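Local coordinates for protein Avidin/streptavidin (Shewanella denitrificans, PDB 3SZH) that probably binds biotin with high affinity, as a member of the avidin/streptavidin family from a cold-living bacterium, at residues B[102-106]-B[107-111]. Residues are numbered along the deposited sequence; the frame is centred on the assembly and turned at random.
Sequences NGSSS and PSQIL
The side-chain amide of Q109 reaches back across the bend of the loop, and its OE1 takes two backbone N-H groups at once. S105 N donates to Q109 OE1 at 2.7 Å, almost straight (166°) and in the carbonyl plane; S106 N donates to the same OE1 at 3.0 Å, more bent and tilted 34° from that plane. The reach comes from a chain that starts beside the backbone N of Q109 (chi1 -68°) and runs extended beyond CG, the CB of S104 lying alongside the oxygen. The return bond is backbone to backbone: Q109 N donates to S106 O at 2.9 Å, the i to i+3 bond of the 3-10 turn 107-109, and I110 N to P107 O repeats it one residue on. Beside this turn S106 OG and S108 OG meet end to end at 2.8 Å, either one able to donate; a chi1 of 173° swings the S106 hydroxyl away from its own N and over to the side of the carbonyl carbon, where that of S108 lies.

Two waters bridge the two halves. One donates to G103 O, joins S105 OG and weakly accepts from Q109 NE2; the other donates to S104 OG and, weakly, to Q109 O, while S104 OG is also hydrogen-bonded to V101 O. The loop links strands 92-101 and 111-119 of the avidin-type barrel, and F83 of the second subunit packs on S104. Contact between the halves is almost wholly polar, so the loop's shape probably depends on these bonds, centred on one doubly gripped amide oxygen.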
ATOM      1  N   ASN B 102       9.475 -10.826  -4.188  1.00 11.64           N
ATOM      2  CA  ASN B 102      10.693 -11.038  -3.401  1.00 11.88           C
ATOM      3  C   ASN B 102      11.843 -11.414  -4.336  1.00 12.45           C
ATOM      4  O   ASN B 102      11.655 -12.233  -5.237  1.00 13.48           O
ATOM      5  CB  ASN B 102      10.404 -12.120  -2.357  1.00 12.49           C
ATOM      6  CG  ASN B 102      11.573 -12.426  -1.455  1.00 12.13           C
ATOM      7  OD1 ASN B 102      12.518 -11.640  -1.323  1.00 12.28           O
ATOM      8  ND2 ASN B 102      11.500 -13.582  -0.795  1.00 14.55           N
ATOM      9  N   GLY B 103      13.010 -10.781  -4.165  1.00 12.19           N
ATOM     10  CA  GLY B 103      14.185 -11.083  -4.982  1.00 13.14           C
ATOM     11  C   GLY B 103      14.285 -10.278  -6.256  1.00 13.55           C
ATOM     12  O   GLY B 103      15.207 -10.530  -7.044  1.00 14.64           O
ATOM     13  N   SER B 104      13.397  -9.303  -6.462  1.00 13.16           N
ATOM     14  CA  SER B 104      13.469  -8.478  -7.664  1.00 14.39           C
ATOM     15  C   SER B 104      14.750  -7.646  -7.704  1.00 15.32           C
ATOM     16  O   SER B 104      15.340  -7.338  -6.671  1.00 16.58           O
ATOM     17  CB  SER B 104      12.263  -7.552  -7.769  1.00 14.22           C
ATOM     18  OG  SER B 104      11.065  -8.295  -7.970  1.00 14.59           O
ATOM     19  N   SER B 105      15.169  -7.290  -8.914  1.00 16.11           N
ATOM     20  CA  SER B 105      16.381  -6.479  -9.092  1.00 17.52           C
ATOM     21  C   SER B 105      16.156  -5.233  -9.928  1.00 17.89           C
ATOM     22  O   SER B 105      17.026  -4.363  -9.965  1.00 18.66           O
ATOM     23  CB  SER B 105      17.524  -7.302  -9.696  1.00 18.50           C
ATOM     24  OG  SER B 105      17.085  -7.919 -10.879  1.00 19.84           O
ATOM     25  N   SER B 106      14.994  -5.140 -10.577  1.00 17.37           N
ATOM     26  CA  SER B 106      14.672  -4.025 -11.464  1.00 18.05           C
ATOM     27  C   SER B 106      13.227  -3.548 -11.278  1.00 17.56           C
ATOM     28  O   SER B 106      12.328  -4.370 -11.130  1.00 16.19           O
ATOM     29  CB  SER B 106      14.893  -4.433 -12.924  1.00 18.75           C
ATOM     30  OG  SER B 106      14.440  -3.421 -13.798  1.00 21.98           O
ATOM     31  N   PRO B 107      13.007  -2.222 -11.307  1.00 18.13           N
ATOM     32  CA  PRO B 107      11.632  -1.702 -11.261  1.00 18.32           C
ATOM     33  C   PRO B 107      10.739  -2.268 -12.363  1.00 17.40           C
ATOM     34  O   PRO B 107       9.524  -2.329 -12.185  1.00 16.86           O
ATOM     35  CB  PRO B 107      11.812  -0.195 -11.453  1.00 19.88           C
ATOM     36  CG  PRO B 107      13.217   0.079 -11.086  1.00 20.58           C
ATOM     37  CD  PRO B 107      13.999  -1.138 -11.380  1.00 19.06           C
ATOM     38  N   SER B 108      11.327  -2.658 -13.498  1.00 17.76           N
ATOM     39  CA  SER B 108      10.566  -3.250 -14.598  1.00 17.83           C
ATOM     40  C   SER B 108       9.890  -4.565 -14.204  1.00 17.59           C
ATOM     41  O   SER B 108       8.959  -5.015 -14.881  1.00 19.05           O
ATOM     42  CB  SER B 108      11.474  -3.476 -15.818  1.00 18.80           C
ATOM     43  OG  SER B 108      12.493  -4.422 -15.541  1.00 20.54           O
ATOM     44  N   GLN B 109      10.354  -5.184 -13.113  1.00 15.35           N
ATOM     45  CA  GLN B 109       9.773  -6.445 -12.645  1.00 15.13           C
ATOM     46  C   GLN B 109       8.523  -6.257 -11.782  1.00 14.43           C
ATOM     47  O   GLN B 109       7.871  -7.236 -11.442  1.00 15.59           O
ATOM     48  CB  GLN B 109      10.814  -7.262 -11.881  1.00 14.82           C
ATOM     49  CG  GLN B 109      11.935  -7.792 -12.745  1.00 15.71           C
ATOM     50  CD  GLN B 109      13.015  -8.394 -11.901  1.00 17.11           C
ATOM     51  OE1 GLN B 109      13.510  -7.747 -10.995  1.00 17.46           O
ATOM     52  NE2 GLN B 109      13.368  -9.649 -12.169  1.00 21.17           N
ATOM     53  N   ILE B 110       8.205  -5.011 -11.434  1.00 14.25           N
ATOM     54  CA  ILE B 110       6.997  -4.718 -10.658  1.00 14.29           C
ATOM     55  C   ILE B 110       5.815  -4.734 -11.617  1.00 14.85           C
ATOM     56  O   ILE B 110       5.821  -4.025 -12.625  1.00 16.53           O
ATOM     57  CB  ILE B 110       7.145  -3.382  -9.910  1.00 14.19           C
ATOM     58  CG1 ILE B 110       8.270  -3.477  -8.870  1.00 14.92           C
ATOM     59  CG2 ILE B 110       5.831  -3.005  -9.250  1.00 14.24           C
ATOM     60  CD1 ILE B 110       8.639  -2.150  -8.248  1.00 16.32           C
ATOM     61  N   LEU B 111       4.885  -5.652 -11.377  1.00 14.45           N
ATOM     62  CA  LEU B 111       3.741  -5.831 -12.257  1.00 14.66           C
ATOM     63  C   LEU B 111       2.667  -4.819 -11.881  1.00 14.05           C
ATOM     64  O   LEU B 111       2.511  -4.459 -10.713  1.00 13.38           O
ATOM     65  CB  LEU B 111       3.191  -7.255 -12.140  1.00 16.23           C
ATOM     66  CG  LEU B 111       4.167  -8.395 -12.474  1.00 19.08           C
ATOM     67  CD1 LEU B 111       3.482  -9.748 -12.393  1.00 22.46           C
ATOM     68  CD2 LEU B 111       4.808  -8.208 -13.847  1.00 22.07           C
TER
HETATM   69  O   HOH W   1      15.854 -10.389 -10.030  1.00 35.10           O
HETATM   70  O   HOH W   2       8.621  -7.405  -8.728  1.00 14.98           O